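Local coordinates for putative lipoprotein (Campylobacter jejuni subsp. jejuni, PDB 4GIO) that is of unknown function but is probably a membrane-anchored lipoprotein whose immunoglobulin-like fold is a novel variant among bacterial lipoproteins, at residues Pro21-Leu24 against Val25-Phe28. Sequence-based numbering, arbitrary orientation.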
loop_
_atom_site.group_PDB
_atom_site.type_symbol
_atom_site.label_atom_id
_atom_site.label_comp_id
_atom_site.label_asym_id
_atom_site.label_seq_id
_atom_site.Cartn_x
_atom_site.Cartn_y
_atom_site.Cartn_z
ATOM N N PRO A 21 8.378 -0.714 -12.943
ATOM C CA PRO A 21 9.764 -0.964 -12.590
ATOM C C PRO A 21 9.897 -1.526 -11.166
ATOM O O PRO A 21 9.084 -1.227 -10.241
ATOM C CB PRO A 21 10.385 0.416 -12.701
ATOM C CG PRO A 21 9.313 1.312 -12.415
ATOM C CD PRO A 21 8.126 0.725 -13.072
ATOM N N LYS A 22 10.914 -2.354 -10.996
ATOM C CA LYS A 22 11.123 -3.047 -9.717
ATOM C C LYS A 22 11.461 -2.055 -8.671
ATOM O O LYS A 22 11.203 -2.316 -7.507
ATOM C CB LYS A 22 12.289 -4.064 -9.792
ATOM C CG LYS A 22 11.865 -5.487 -10.134
ATOM C CD LYS A 22 11.132 -5.550 -11.486
ATOM C CE LYS A 22 12.033 -5.735 -12.709
ATOM N NZ LYS A 22 11.326 -5.297 -14.044
ATOM N N SER A 23 12.060 -0.930 -9.074
ATOM C CA SER A 23 12.555 0.043 -8.115
ATOM C C SER A 23 11.494 1.082 -7.756
ATOM O O SER A 23 11.817 2.066 -7.120
ATOM C CB SER A 23 13.838 0.740 -8.609
ATOM O OG SER A 23 13.534 1.721 -9.626
ATOM N N LEU A 24 10.249 0.880 -8.187
ATOM C CA LEU A 24 9.148 1.832 -7.850
ATOM C C LEU A 24 9.012 2.098 -6.371
ATOM O O LEU A 24 8.902 3.243 -5.942
ATOM C CB LEU A 24 7.787 1.345 -8.350
ATOM C CG LEU A 24 6.659 2.409 -8.213
ATOM C CD1 LEU A 24 6.902 3.611 -9.138
ATOM C CD2 LEU A 24 5.363 1.720 -8.586
ATOM N N VAL A 25 9.043 1.027 -5.582
ATOM C CA VAL A 25 8.901 1.173 -4.128
ATOM C C VAL A 25 10.258 1.483 -3.478
ATOM O O VAL A 25 11.161 0.666 -3.552
ATOM C CB VAL A 25 8.322 -0.126 -3.498
ATOM C CG1 VAL A 25 8.249 0.019 -1.983
ATOM C CG2 VAL A 25 6.928 -0.410 -4.083
ATOM N N LYS A 26 10.374 2.637 -2.862
ATOM C CA LYS A 26 11.605 3.096 -2.185
ATOM C C LYS A 26 11.770 2.463 -0.808
ATOM O O LYS A 26 12.846 1.959 -0.450
ATOM C CB LYS A 26 11.555 4.618 -2.062
ATOM C CG LYS A 26 11.964 5.385 -3.358
ATOM C CD LYS A 26 11.886 4.525 -4.663
ATOM C CE LYS A 26 13.290 4.106 -5.093
ATOM N NZ LYS A 26 13.412 4.055 -6.550
ATOM N N GLN A 27 10.683 2.458 -0.038
ATOM C CA GLN A 27 10.679 1.785 1.241
ATOM C C GLN A 27 9.229 1.767 1.730
ATOM O O GLN A 27 8.353 2.461 1.196
ATOM C CB GLN A 27 11.538 2.525 2.273
ATOM C CG GLN A 27 11.111 3.972 2.453
ATOM C CD GLN A 27 11.730 4.650 3.663
ATOM O OE1 GLN A 27 12.720 5.370 3.538
ATOM N NE2 GLN A 27 11.111 4.463 4.843
ATOM N N PHE A 28 8.997 0.968 2.761
ATOM C CA PHE A 28 7.728 1.069 3.477
ATOM C C PHE A 28 7.901 0.847 4.968
ATOM O O PHE A 28 8.885 0.308 5.431
ATOM C CB PHE A 28 6.695 0.144 2.864
ATOM C CG PHE A 28 7.001 -1.288 3.010
ATOM C CD1 PHE A 28 6.611 -1.976 4.143
ATOM C CD2 PHE A 28 7.685 -1.959 2.008
ATOM C CE1 PHE A 28 6.881 -3.307 4.265
ATOM C CE2 PHE A 28 7.939 -3.300 2.121
ATOM C CZ PHE A 28 7.541 -3.972 3.275
#
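K26 curls back along the chain and sets its ammonium on the carbonyl oxygen of S23, three residues earlier, with NZ 2.6 Å from O. The C=O...N angle is 153°, a fairly straight approach. The nitrogen is tilted 18° from the carbonyl plane. The lysine reaches this spot because it is bent rather than extended: CG stands anti to the carbonyl carbon (chi1 -81°), and further bends at chi2, chi3 and chi4 fold the chain into an arc. Its methylenes follow the same path, K26 CE passing 3.2 Å from S23 O. K26 CD lies 3.5 Å from both S23 O and L24 O. S23 OG stays 3.9 Å from K26 NZ and makes no hydrogen bond with it. S23 and K26 are exposed, whereas the L24 side chain, with CG anti to the backbone N, is buried and touches S46. V25 packs on V42 and L44 of strand 38-44 and on V14 and L16 of strand 14-16. S23 belongs to a type I beta turn from P21 to L24, closed by L24 N bonding to P21 O at 3.2 Å, so the lysine grips a carbonyl of the turn itself. Backbone bonds from L24 to R45 and from K26 to I43 join this segment to strand 38-44 and the residue just after it, marking the passage from a loop turn into edge strand 25-32 of the three-stranded antiparallel sheet in this immunoglobulin-like fold.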